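Local coordinates for protein lectin 2 (PDB 4TQJ) that specifically recognises N-acetylglucosamine at the non-reducing end of glycans, as a fungal sugar-binding lectin probably built as a beta-propeller, at residues Lys137-Ser142 with Lys158-Asp163; Leu117-Asp122 with Arg174-Val179; Thr154-Asp159 with Gly204-Ala209; Val75-Ala80 with Ala102-Asp107; Asn182-Ile187 with Ser198-Asp203. The protein carries 1 engineered substitution. All blocks are in the same frame, centred on the assembly; numbering follows the deposited sequence.

Interaction 1 (Lys137-Ser142 with Lys158-Asp163)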
# COMPACT_ATOMS: atom_id res chain seq x y z
N LYS A 137 38.72 -2.39 -2.75
CA LYS A 137 39.25 -2.99 -3.98
C LYS A 137 38.26 -2.94 -5.15
O LYS A 137 38.56 -3.39 -6.25
CB LYS A 137 39.68 -4.43 -3.73
CG LYS A 137 40.75 -4.62 -2.66
CD LYS A 137 41.16 -6.10 -2.60
CE LYS A 137 41.79 -6.49 -1.27
NZ LYS A 137 43.08 -5.79 -1.01
N GLY A 138 37.08 -2.40 -4.91
CA GLY A 138 36.11 -2.29 -5.98
C GLY A 138 34.69 -2.48 -5.50
O GLY A 138 34.37 -2.16 -4.36
N VAL A 139 33.84 -2.98 -6.39
CA VAL A 139 32.43 -3.17 -6.09
C VAL A 139 32.23 -4.57 -5.54
O VAL A 139 32.46 -5.55 -6.24
CB VAL A 139 31.58 -3.06 -7.35
CG1 VAL A 139 30.09 -3.23 -7.02
CG2 VAL A 139 31.84 -1.74 -8.04
N LEU A 140 31.82 -4.65 -4.28
CA LEU A 140 31.54 -5.92 -3.64
C LEU A 140 30.04 -6.15 -3.67
O LEU A 140 29.27 -5.24 -3.34
CB LEU A 140 31.99 -5.90 -2.17
CG LEU A 140 33.46 -6.11 -1.84
CD1 LEU A 140 33.97 -7.37 -2.49
CD2 LEU A 140 34.30 -4.91 -2.24
N VAL A 141 29.64 -7.34 -4.07
CA VAL A 141 28.23 -7.71 -4.07
C VAL A 141 28.00 -8.98 -3.26
O VAL A 141 28.76 -9.95 -3.37
CB VAL A 141 27.70 -7.90 -5.51
CG1 VAL A 141 26.35 -8.61 -5.50
CG2 VAL A 141 27.59 -6.57 -6.22
N SER A 142 26.96 -8.97 -2.43
CA SER A 142 26.48 -10.21 -1.84
C SER A 142 25.08 -10.46 -2.37
O SER A 142 24.17 -9.67 -2.13
CB SER A 142 26.47 -10.17 -0.31
OG SER A 142 25.52 -11.09 0.20
N LYS A 158 36.61 -4.71 -10.32
CA LYS A 158 37.77 -4.05 -9.73
C LYS A 158 37.93 -2.60 -10.21
O LYS A 158 38.89 -2.26 -10.90
CB LYS A 158 39.05 -4.85 -9.99
CG LYS A 158 39.03 -6.26 -9.38
CD LYS A 158 40.42 -6.89 -9.40
CE LYS A 158 40.43 -8.27 -8.76
NZ LYS A 158 41.77 -8.93 -8.83
N ASP A 159 36.98 -1.76 -9.81
CA ASP A 159 36.93 -0.38 -10.25
C ASP A 159 35.91 0.33 -9.38
O ASP A 159 35.13 -0.32 -8.68
CB ASP A 159 36.50 -0.31 -11.70
CG ASP A 159 37.05 0.91 -12.42
OD1 ASP A 159 37.49 1.88 -11.74
OD2 ASP A 159 37.03 0.89 -13.67
N PHE A 160 35.90 1.66 -9.42
CA PHE A 160 34.98 2.46 -8.61
C PHE A 160 35.21 2.32 -7.10
O PHE A 160 34.31 2.58 -6.31
CB PHE A 160 33.52 2.10 -8.93
CG PHE A 160 33.16 2.28 -10.37
CD1 PHE A 160 33.03 3.56 -10.92
CD2 PHE A 160 32.93 1.18 -11.19
CE1 PHE A 160 32.71 3.73 -12.25
CE2 PHE A 160 32.62 1.35 -12.53
CZ PHE A 160 32.50 2.62 -13.06
N GLY A 161 36.41 1.92 -6.69
CA GLY A 161 36.71 1.75 -5.28
C GLY A 161 37.68 2.79 -4.76
O GLY A 161 38.42 3.40 -5.53
N TYR A 162 37.68 2.99 -3.45
CA TYR A 162 38.61 3.90 -2.82
C TYR A 162 40.03 3.56 -3.28
O TYR A 162 40.85 4.45 -3.57
CB TYR A 162 38.49 3.81 -1.30
CG TYR A 162 39.24 4.89 -0.60
CD1 TYR A 162 38.62 6.07 -0.22
CD2 TYR A 162 40.60 4.75 -0.34
CE1 TYR A 162 39.31 7.07 0.41
CE2 TYR A 162 41.31 5.75 0.29
CZ TYR A 162 40.66 6.91 0.67
OH TYR A 162 41.36 7.92 1.30
N ASP A 163 40.32 2.26 -3.36
CA ASP A 163 41.63 1.79 -3.81
C ASP A 163 41.50 1.04 -5.15
O ASP A 163 42.17 0.02 -5.37
CB ASP A 163 42.25 0.88 -2.74
CG ASP A 163 43.76 0.76 -2.88
OD1 ASP A 163 44.40 1.75 -3.28
OD2 ASP A 163 44.30 -0.32 -2.57

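Interaction 2 (Leu117-Asp122 with Arg174-Val179)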
# COMPACT_ATOMS: atom_id res chain seq x y z
N LEU A 117 30.63 3.49 -0.10
CA LEU A 117 29.19 3.58 -0.28
C LEU A 117 28.60 2.19 -0.18
O LEU A 117 29.15 1.25 -0.74
CB LEU A 117 28.86 4.14 -1.67
CG LEU A 117 29.40 5.54 -1.95
CD1 LEU A 117 29.42 5.84 -3.45
CD2 LEU A 117 28.57 6.55 -1.18
N ARG A 118 27.47 2.07 0.52
CA ARG A 118 26.74 0.81 0.60
C ARG A 118 25.29 1.04 0.19
O ARG A 118 24.62 1.90 0.75
CB ARG A 118 26.83 0.22 2.01
CG ARG A 118 28.16 -0.52 2.25
CD ARG A 118 28.52 -0.65 3.74
NE ARG A 118 28.88 0.64 4.34
CZ ARG A 118 29.19 0.80 5.62
NH1 ARG A 118 29.21 -0.24 6.44
NH2 ARG A 118 29.50 2.01 6.09
N TYR A 119 24.82 0.27 -0.78
CA TYR A 119 23.47 0.39 -1.33
C TYR A 119 22.76 -0.95 -1.27
O TYR A 119 23.40 -2.00 -1.16
CB TYR A 119 23.52 0.78 -2.80
CG TYR A 119 24.09 2.15 -3.13
CD1 TYR A 119 23.83 3.25 -2.34
CD2 TYR A 119 24.85 2.33 -4.28
CE1 TYR A 119 24.35 4.51 -2.67
CE2 TYR A 119 25.36 3.57 -4.61
CZ TYR A 119 25.11 4.66 -3.81
OH TYR A 119 25.61 5.89 -4.17
N LEU A 120 21.44 -0.91 -1.38
CA LEU A 120 20.62 -2.11 -1.55
C LEU A 120 19.86 -1.99 -2.85
O LEU A 120 19.17 -0.99 -3.07
CB LEU A 120 19.64 -2.25 -0.39
CG LEU A 120 20.33 -2.42 0.96
CD1 LEU A 120 19.40 -2.03 2.12
CD2 LEU A 120 20.86 -3.84 1.11
N ALA A 121 19.96 -3.00 -3.70
CA ALA A 121 19.38 -2.92 -5.04
C ALA A 121 19.16 -4.30 -5.66
O ALA A 121 19.98 -5.20 -5.50
CB ALA A 121 20.27 -2.06 -5.94
N ASP A 122 18.06 -4.43 -6.39
CA ASP A 122 17.74 -5.66 -7.11
C ASP A 122 18.47 -5.67 -8.45
O ASP A 122 17.86 -5.55 -9.50
CB ASP A 122 16.23 -5.73 -7.34
CG ASP A 122 15.79 -7.03 -8.00
OD1 ASP A 122 16.61 -7.97 -8.13
OD2 ASP A 122 14.61 -7.10 -8.39
N ARG A 174 29.09 8.18 -7.44
CA ARG A 174 28.83 6.83 -7.92
C ARG A 174 27.37 6.48 -7.68
O ARG A 174 26.92 6.43 -6.55
CB ARG A 174 29.77 5.83 -7.24
CG ARG A 174 31.20 5.85 -7.84
CD ARG A 174 32.22 5.25 -6.87
NE ARG A 174 32.38 6.10 -5.70
CZ ARG A 174 33.15 5.82 -4.65
NH1 ARG A 174 33.84 4.69 -4.59
NH2 ARG A 174 33.20 6.67 -3.63
N PHE A 175 26.65 6.24 -8.77
CA PHE A 175 25.21 6.00 -8.73
C PHE A 175 24.89 4.68 -9.42
O PHE A 175 25.73 4.10 -10.10
CB PHE A 175 24.44 7.11 -9.47
CG PHE A 175 24.67 8.51 -8.95
CD1 PHE A 175 24.45 9.60 -9.79
CD2 PHE A 175 25.05 8.75 -7.64
CE1 PHE A 175 24.62 10.90 -9.35
CE2 PHE A 175 25.23 10.05 -7.19
CZ PHE A 175 25.01 11.12 -8.04
N LEU A 176 23.66 4.21 -9.27
CA LEU A 176 23.18 3.04 -9.98
C LEU A 176 21.95 3.47 -10.75
O LEU A 176 21.07 4.11 -10.20
CB LEU A 176 22.84 1.92 -9.02
CG LEU A 176 23.94 1.39 -8.09
CD1 LEU A 176 23.34 0.44 -7.04
CD2 LEU A 176 25.05 0.71 -8.90
N ALA A 177 21.90 3.15 -12.04
CA ALA A 177 20.77 3.52 -12.88
C ALA A 177 20.80 2.68 -14.14
O ALA A 177 21.86 2.25 -14.57
CB ALA A 177 20.83 5.00 -13.23
N ASP A 178 19.64 2.46 -14.74
CA ASP A 178 19.62 1.78 -16.02
C ASP A 178 19.88 2.80 -17.12
O ASP A 178 19.00 3.60 -17.45
CB ASP A 178 18.28 1.10 -16.26
CG ASP A 178 18.28 0.26 -17.52
OD1 ASP A 178 19.37 0.09 -18.11
OD2 ASP A 178 17.21 -0.23 -17.92
N VAL A 179 21.09 2.78 -17.67
CA VAL A 179 21.44 3.64 -18.79
C VAL A 179 21.54 2.83 -20.09
O VAL A 179 21.40 3.39 -21.18
CB VAL A 179 22.77 4.38 -18.56
CG1 VAL A 179 22.70 5.25 -17.31
CG2 VAL A 179 23.92 3.40 -18.43

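Interaction 3 (Thr154-Asp159 with Gly204-Ala209)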
# COMPACT_ATOMS: atom_id res chain seq x y z
N THR A 154 31.41 -10.69 -2.58
CA THR A 154 32.26 -11.03 -3.70
C THR A 154 32.67 -9.80 -4.49
O THR A 154 31.83 -8.96 -4.86
CB THR A 154 31.52 -12.01 -4.63
OG1 THR A 154 31.20 -13.21 -3.90
CG2 THR A 154 32.37 -12.36 -5.80
N LEU A 155 33.96 -9.69 -4.76
CA LEU A 155 34.45 -8.59 -5.58
C LEU A 155 34.04 -8.90 -7.01
O LEU A 155 34.57 -9.82 -7.62
CB LEU A 155 35.97 -8.48 -5.45
CG LEU A 155 36.69 -7.34 -6.17
CD1 LEU A 155 36.17 -5.98 -5.72
CD2 LEU A 155 38.19 -7.43 -5.92
N VAL A 156 33.07 -8.15 -7.53
CA VAL A 156 32.53 -8.42 -8.86
C VAL A 156 33.07 -7.49 -9.94
O VAL A 156 32.92 -7.76 -11.14
CB VAL A 156 30.98 -8.36 -8.88
CG1 VAL A 156 30.41 -9.28 -7.83
CG2 VAL A 156 30.49 -6.93 -8.69
N LEU A 157 33.71 -6.40 -9.51
CA LEU A 157 34.29 -5.44 -10.44
C LEU A 157 35.41 -4.68 -9.74
O LEU A 157 35.20 -4.08 -8.69
CB LEU A 157 33.23 -4.46 -10.94
CG LEU A 157 33.66 -3.49 -12.04
CD1 LEU A 157 33.94 -4.26 -13.33
CD2 LEU A 157 32.62 -2.41 -12.28
N LYS A 158 36.61 -4.71 -10.32
CA LYS A 158 37.77 -4.05 -9.73
C LYS A 158 37.93 -2.60 -10.21
O LYS A 158 38.89 -2.26 -10.90
CB LYS A 158 39.05 -4.85 -9.99
CG LYS A 158 39.03 -6.26 -9.38
CD LYS A 158 40.42 -6.89 -9.40
CE LYS A 158 40.43 -8.27 -8.76
NZ LYS A 158 41.77 -8.93 -8.83
N ASP A 159 36.98 -1.76 -9.81
CA ASP A 159 36.93 -0.38 -10.25
C ASP A 159 35.91 0.33 -9.38
O ASP A 159 35.13 -0.32 -8.68
CB ASP A 159 36.50 -0.31 -11.70
CG ASP A 159 37.05 0.91 -12.42
OD1 ASP A 159 37.49 1.88 -11.74
OD2 ASP A 159 37.03 0.89 -13.67
N GLY A 204 24.31 -10.87 -12.69
CA GLY A 204 25.14 -10.66 -11.52
C GLY A 204 26.56 -10.26 -11.88
O GLY A 204 27.44 -10.27 -11.01
N THR A 205 26.80 -9.91 -13.15
CA THR A 205 28.10 -9.36 -13.55
C THR A 205 28.02 -7.96 -14.18
O THR A 205 27.01 -7.58 -14.77
CB THR A 205 28.88 -10.31 -14.51
OG1 THR A 205 28.30 -10.28 -15.82
CG2 THR A 205 28.86 -11.74 -13.98
N PHE A 206 29.11 -7.22 -14.06
CA PHE A 206 29.23 -5.89 -14.67
C PHE A 206 30.39 -5.89 -15.65
O PHE A 206 31.46 -6.40 -15.34
CB PHE A 206 29.49 -4.82 -13.61
CG PHE A 206 28.34 -4.61 -12.66
CD1 PHE A 206 27.33 -3.73 -12.97
CD2 PHE A 206 28.30 -5.28 -11.44
CE1 PHE A 206 26.28 -3.51 -12.09
CE2 PHE A 206 27.26 -5.07 -10.56
CZ PHE A 206 26.24 -4.19 -10.89
N ALA A 207 30.17 -5.32 -16.82
CA ALA A 207 31.24 -5.13 -17.80
C ALA A 207 32.29 -4.15 -17.29
O ALA A 207 32.04 -3.37 -16.36
CB ALA A 207 30.67 -4.64 -19.11
N PRO A 208 33.49 -4.18 -17.88
CA PRO A 208 34.51 -3.19 -17.53
C PRO A 208 34.02 -1.76 -17.78
O PRO A 208 33.26 -1.53 -18.73
CB PRO A 208 35.67 -3.55 -18.47
CG PRO A 208 35.54 -5.04 -18.61
CD PRO A 208 34.05 -5.28 -18.69
N ALA A 209 34.45 -0.83 -16.94
CA ALA A 209 34.04 0.56 -17.07
C ALA A 209 34.48 1.14 -18.41
O ALA A 209 35.56 0.84 -18.91
CB ALA A 209 34.58 1.40 -15.93
O HOH W 1 31.13 -9.01 -12.87
O HOH W 2 36.36 -1.44 -14.74

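Interaction 4 (Val75-Ala80 with Ala102-Asp107)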
# COMPACT_ATOMS: atom_id res chain seq x y z
N VAL A 75 16.92 -2.09 7.12
CA VAL A 75 18.25 -2.66 6.96
C VAL A 75 19.29 -1.72 7.56
O VAL A 75 19.32 -0.53 7.26
CB VAL A 75 18.60 -2.90 5.49
CG1 VAL A 75 19.93 -3.60 5.38
CG2 VAL A 75 17.49 -3.69 4.78
N GLY A 76 20.14 -2.27 8.43
CA GLY A 76 21.18 -1.50 9.07
C GLY A 76 22.54 -2.12 8.84
O GLY A 76 22.71 -3.33 9.02
N PHE A 77 23.50 -1.31 8.41
CA PHE A 77 24.88 -1.77 8.27
C PHE A 77 25.59 -1.38 9.55
O PHE A 77 26.05 -0.25 9.69
CB PHE A 77 25.56 -1.12 7.04
CG PHE A 77 24.98 -1.56 5.73
CD1 PHE A 77 25.64 -2.52 4.95
CD2 PHE A 77 23.78 -1.04 5.26
CE1 PHE A 77 25.12 -2.93 3.74
CE2 PHE A 77 23.24 -1.46 4.05
CZ PHE A 77 23.92 -2.41 3.29
N GLY A 78 25.65 -2.33 10.49
CA GLY A 78 26.23 -2.09 11.80
C GLY A 78 27.73 -2.33 11.85
O GLY A 78 28.41 -2.20 10.83
N ASN A 79 28.24 -2.66 13.03
CA ASN A 79 29.67 -2.91 13.21
C ASN A 79 30.08 -4.30 12.70
O ASN A 79 31.04 -4.44 11.95
CB ASN A 79 30.07 -2.77 14.68
CG ASN A 79 29.95 -1.34 15.18
OD1 ASN A 79 30.27 -0.39 14.46
ND2 ASN A 79 29.49 -1.18 16.41
N ALA A 80 29.32 -5.31 13.10
CA ALA A 80 29.69 -6.70 12.82
C ALA A 80 29.05 -7.24 11.55
O ALA A 80 29.34 -8.36 11.13
CB ALA A 80 29.35 -7.59 14.01
N ALA A 102 27.85 -11.34 7.95
CA ALA A 102 29.01 -10.82 8.63
C ALA A 102 29.96 -10.09 7.67
O ALA A 102 31.14 -10.40 7.60
CB ALA A 102 29.75 -11.94 9.37
N ASN A 103 29.43 -9.11 6.95
CA ASN A 103 30.23 -8.29 6.04
C ASN A 103 29.61 -6.89 5.91
O ASN A 103 28.52 -6.65 6.42
CB ASN A 103 30.31 -8.94 4.65
CG ASN A 103 31.13 -10.23 4.64
OD1 ASN A 103 30.61 -11.31 4.89
ND2 ASN A 103 32.42 -10.11 4.34
N PHE A 104 30.31 -5.99 5.22
CA PHE A 104 29.78 -4.64 4.96
C PHE A 104 29.58 -3.85 6.25
O PHE A 104 28.76 -2.92 6.31
CB PHE A 104 28.47 -4.69 4.16
CG PHE A 104 28.62 -5.34 2.80
CD1 PHE A 104 29.17 -4.64 1.73
CD2 PHE A 104 28.18 -6.64 2.59
CE1 PHE A 104 29.30 -5.25 0.48
CE2 PHE A 104 28.31 -7.24 1.34
CZ PHE A 104 28.86 -6.55 0.29
N GLY A 105 30.32 -4.21 7.29
CA GLY A 105 30.24 -3.52 8.56
C GLY A 105 31.49 -2.73 8.88
O GLY A 105 32.53 -2.89 8.24
N TYR A 106 31.38 -1.86 9.88
CA TYR A 106 32.50 -1.06 10.34
C TYR A 106 33.64 -1.95 10.84
O TYR A 106 34.81 -1.65 10.60
CB TYR A 106 32.04 -0.15 11.47
CG TYR A 106 33.05 0.87 11.88
CD1 TYR A 106 33.04 2.15 11.32
CD2 TYR A 106 34.04 0.57 12.81
CE1 TYR A 106 33.97 3.09 11.69
CE2 TYR A 106 34.98 1.51 13.18
CZ TYR A 106 34.94 2.76 12.62
OH TYR A 106 35.88 3.70 12.99
N ASP A 107 33.28 -3.03 11.54
CA ASP A 107 34.25 -3.98 12.06
C ASP A 107 34.39 -5.21 11.17
O ASP A 107 35.33 -5.98 11.30
CB ASP A 107 33.86 -4.43 13.48
CG ASP A 107 33.98 -3.33 14.51
OD1 ASP A 107 34.93 -2.54 14.44
OD2 ASP A 107 33.12 -3.27 15.41

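Interaction 5 (Asn182-Ile187 with Ser198-Asp203)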
# COMPACT_ATOMS: atom_id res chain seq x y z
N ASN A 182 18.41 -2.10 -20.55
CA ASN A 182 18.07 -3.53 -20.44
C ASN A 182 17.29 -3.86 -19.17
O ASN A 182 17.19 -5.03 -18.79
CB ASN A 182 19.32 -4.42 -20.55
CG ASN A 182 20.22 -4.32 -19.32
OD1 ASN A 182 20.04 -3.44 -18.48
ND2 ASN A 182 21.19 -5.21 -19.22
N GLY A 183 16.74 -2.83 -18.53
CA GLY A 183 15.92 -3.02 -17.35
C GLY A 183 16.71 -3.19 -16.06
O GLY A 183 16.15 -3.09 -14.97
N HIS A 184 18.01 -3.44 -16.18
CA HIS A 184 18.87 -3.69 -15.03
C HIS A 184 19.69 -2.46 -14.65
O HIS A 184 20.06 -1.65 -15.51
CB HIS A 184 19.81 -4.87 -15.32
CG HIS A 184 19.12 -6.20 -15.34
ND1 HIS A 184 18.17 -6.54 -16.28
CD2 HIS A 184 19.25 -7.28 -14.53
CE1 HIS A 184 17.74 -7.76 -16.05
NE2 HIS A 184 18.38 -8.24 -15.00
N LEU A 185 19.98 -2.32 -13.36
CA LEU A 185 20.72 -1.16 -12.86
C LEU A 185 22.21 -1.22 -13.21
O LEU A 185 22.91 -2.15 -12.82
CB LEU A 185 20.57 -1.05 -11.35
CG LEU A 185 19.18 -0.68 -10.85
CD1 LEU A 185 19.14 -0.75 -9.34
CD2 LEU A 185 18.78 0.69 -11.34
N ASP A 186 22.70 -0.20 -13.92
CA ASP A 186 24.12 -0.12 -14.24
C ASP A 186 24.86 0.75 -13.24
O ASP A 186 24.22 1.41 -12.42
CB ASP A 186 24.29 0.43 -15.65
CG ASP A 186 23.37 -0.24 -16.64
OD1 ASP A 186 23.42 -1.49 -16.71
OD2 ASP A 186 22.58 0.47 -17.30
N ILE A 187 26.19 0.73 -13.30
CA ILE A 187 27.00 1.61 -12.48
C ILE A 187 27.34 2.87 -13.27
O ILE A 187 27.84 2.80 -14.39
CB ILE A 187 28.31 0.93 -12.03
CG1 ILE A 187 28.01 -0.23 -11.06
CG2 ILE A 187 29.26 1.96 -11.39
CD1 ILE A 187 29.23 -1.10 -10.71
N SER A 198 29.52 1.11 -16.12
CA SER A 198 29.72 -0.33 -16.18
C SER A 198 28.38 -0.99 -16.34
O SER A 198 27.54 -0.92 -15.44
CB SER A 198 30.39 -0.86 -14.92
OG SER A 198 31.77 -0.65 -14.99
N ARG A 199 28.18 -1.63 -17.48
CA ARG A 199 26.89 -2.21 -17.82
C ARG A 199 26.61 -3.40 -16.95
O ARG A 199 27.46 -4.27 -16.77
CB ARG A 199 26.87 -2.67 -19.28
CG ARG A 199 27.62 -1.75 -20.23
CD ARG A 199 27.85 -2.40 -21.59
NE ARG A 199 26.63 -2.38 -22.40
CZ ARG A 199 26.25 -1.33 -23.12
NH1 ARG A 199 26.98 -0.22 -23.14
NH2 ARG A 199 25.12 -1.39 -23.83
N ASN A 200 25.40 -3.45 -16.41
CA ASN A 200 24.90 -4.62 -15.73
C ASN A 200 24.49 -5.63 -16.78
O ASN A 200 23.59 -5.38 -17.57
CB ASN A 200 23.71 -4.24 -14.86
CG ASN A 200 23.18 -5.39 -14.03
OD1 ASN A 200 23.23 -6.55 -14.44
ND2 ASN A 200 22.66 -5.07 -12.87
N ASN A 201 25.16 -6.78 -16.81
CA ASN A 201 24.88 -7.76 -17.86
C ASN A 201 23.54 -8.46 -17.71
O ASN A 201 22.96 -8.92 -18.69
CB ASN A 201 26.03 -8.77 -17.97
CG ASN A 201 27.26 -8.17 -18.60
OD1 ASN A 201 27.17 -7.49 -19.62
ND2 ASN A 201 28.42 -8.38 -17.98
N GLY A 202 23.03 -8.50 -16.47
CA GLY A 202 21.77 -9.16 -16.17
C GLY A 202 21.95 -10.34 -15.23
O GLY A 202 21.03 -10.73 -14.50
N ASP A 203 23.17 -10.87 -15.20
CA ASP A 203 23.44 -12.15 -14.56
C ASP A 203 24.32 -12.04 -13.32
O ASP A 203 25.01 -12.99 -12.95
CB ASP A 203 24.12 -13.09 -15.56
CG ASP A 203 25.32 -12.43 -16.23
OD1 ASP A 203 25.98 -11.60 -15.57
OD2 ASP A 203 25.58 -12.73 -17.42
O HOH W 3 21.03 -7.65 -20.79
O HOH W 4 18.19 -10.83 -15.04

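Interaction 1 (Lys137-Ser142 with Lys158-Asp163)
At the crossing from one propeller blade to the next, two glycines meet: Gly138, just ahead of strand 139-142, and Gly161, in the link that follows strand 154-157. Their CA atoms are 4.1 Å apart, and with no side chain on either residue the two backbones can lie this close. Gly138 CA also directs a C-H at Asp159 O, 3.5 Å away, while Lys137 O rests on Lys158 CA at 3.6 Å. The one side chain of the strand that joins in is Val139. Its CG1 is anti to the backbone N (chi1 -179°), which turns CG2 toward the link, 3.6 Å from Asp159 O and 4.3 Å from Phe160 CB. The link is braced from within, because Phe160 N donates to Asp159 OD1 (2.8 Å), reaching it on the anti side and 29° out of the carboxylate plane. The carbon of that carboxylate, Asp159 CG, lies over one face of the Phe160 ring, near its rim. That ring runs on to Trp167 and to Phe196 of the following blade. Phe160 and Gly161 together stand opposite Ala164 as a G1 beta bulge, set in the loop that joins successive blades of a beta-propeller.

Interaction 2 (Leu117-Asp122 with Arg174-Val179)
Tyr119 reaches across from one blade of the propeller to the next and gives its hydroxyl proton to Arg174 O, 2.8 Å from OH. The carbonyl meets the ring at its edge and in its plane, and the approach is nearly head-on to the oxygen, with a C=O...OH angle of 169°. Further along the same ring, Tyr119 CD2 packs obliquely on Leu176 CD1 at 3.7 Å, and that methyl goes on to touch Ala121 CB at 4.1 Å. Leu117 deals with the side chain of Arg174: its CD1 lies over one face of the guanidinium, 3.7 Å from NE.

What sets these groups opposite each other is the course of two strands from neighbouring blades. Strand 117-121 is an outermost strand of its four-stranded sheet, whereas 173-177 is flanked by 4-5 on one side and 186-190 on the other. They run nearly parallel, 15° apart, with their axes 9.5 Å from one another, too far for backbone bonding, so side chains fill the gap. Ile5 of the short strand 4-5 covers Tyr119, Ala121 and Leu176, and its backbone bonds to Leu176. Ile132, from the strand beside 117-121, adds to the apolar layer against Tyr119 and Leu176. The arginine chain bends at chi3 (-68°), and at its end Arg174 NH1 donates to Phe160 O in the link between the blades.

Interaction 3 (Thr154-Asp159 with Gly204-Ala209)
The Phe206 ring turns its edge to Val156, whose CG2 sits near the ring plane, 3.9 Å from Phe206 CD2. The other flat group, the carboxylate of Asp159, brings OD2 to within 3.4 Å of Ala209 CB. Between these two ends lies Leu157, which crosses Phe206 at about a right angle and splits its methyls: CD2 packs on Phe206 CB at 4.2 Å, while CD1 lies against the carbonyl oxygens of Phe206 and Ala207, 3.7 Å from Ala207 O. With CG anti to the backbone N (chi1 -173°), the leucine is thrown across toward the other chain segment. Strand 154-157 is an outermost strand of one propeller blade, and 204-209 is the loop leading into strand 210-213, the outermost strand of the following blade, so the contact closes the outer seam between the two. Water fills in where the backbones do not meet. One molecule donates to Val156 O (2.8 Å) and accepts from Phe206 N; a second donates to Asp159 OD2 (2.7 Å) and accepts from Ala209 N. An inverse gamma turn centred on Lys158, closed by a weak bond from Asp159 N to Leu157 O, precedes Asp159, whose side chain points to Ala209.

Interaction 4 (Val75-Ala80 with Ala102-Asp107)
Phe77 and Phe104 run alongside each other in the same direction at the packed inner end of this contact. Phe104 O comes in the plane of the Phe77 ring to its edge, 3.4 Å from CD1, and the same CD1 touches Phe104 CB at 3.7 Å. Next along, the backbones grip each other. Tyr106 N donates to Gly78 O (3.1 Å), in the carbonyl plane and on a lone pair, while Asp107 N donates to Asn79 O (2.7 Å), tilted 19° from the plane of the Asn79 carbonyl. Gly105, having no side chain, lets its CA sit only 3.2 Å from Gly78 O.

Asn79 runs alongside Tyr106 and Asp107, its OD1 3.5 Å from Tyr106 CB, but that oxygen takes its hydrogen bond from His59 NE2. Asp107 OD2 comes close to Asn79 CB, at 3.2 Å, without a hydrogen bond. Toward solvent the fit is looser: at the exposed rim, Ala80 O receives a C-H from Ala102 CA, 3.5 Å away.

The loop 102-107 is the link between successive beta-propeller blades, leaving one after strand 98-101 and heading for strand 117-121 of the next. Phe104 O is held there by Arg118 NH1, the Phe104 ring meets Trp111, and both phenylalanines pack on Val82 of strand 82-85 and Ile131 of strand 130-134.

Interaction 5 (Asn182-Ile187 with Ser198-Asp203)
Asn182 begins the contact: its ND2 donates to Asn200 O, 2.9 Å away, with the oxygen close to the amide plane, and a water carries the same ND2 on to Asn201 O. Its OD1 accepts from His184 N, an Asx turn that folds the chain back at Gly183. His184 follows, its ring fixed at the edge by ND1 donating in plane to Asn182 O (3.1 Å). One ring face takes Gly202 CA, 3.9 Å from the centroid, a CH-pi contact; NE2 shares a water with Gly202 O. Leu185 takes part through its carbonyl, which accepts from Asn200 ND2 (2.9 Å). The Asn200 side chain extends opposite its backbone N (chi1 -176°), bringing the amide to that carbonyl; ND2 also donates to Ile123 O, and OD1 accepts from Gly202 N in a second Asx turn. Asp186 grips the same asparagine by its backbone: Asn200 N donates to OD1 (2.8 Å, 165° at the hydrogen), while OD2 receives Val179 N and Thr180 N. Ile187 forms an antiparallel hydrogen-bonded pair with Ser198, Ile187 N to Ser198 O 3.0 Å, Ser198 N to Ile187 O 2.9 Å. The contact closes the open end of hairpin 186-190/195-198, within an FG-GAP-like repeat of the beta-propeller clan.

How the interactions relate
The five contacts follow three successive blades of what looks like a seven-bladed propeller. Interaction 4 closes first along the chain; interaction 2 then spans a longer loop that encloses interaction 1, interaction 3 crosses it, and interaction 5 is nested within interaction 3. Interactions 1 and 3 share Lys158 and Asp159, with centres about 8 Å apart, and use neighbouring strands 139-142 and 154-157 of one sheet; interactions 2 and 5 use neighbours 173-177 and 186-190 of the next. The centres of 4 and 5 lie about 26 Å apart. Links 102-107 and 158-163 are equivalent: Phe104 O binds Arg118 just as Phe160 O binds Arg174. The same link thus recurs between blades, with interaction 2 nearest the chain's centre.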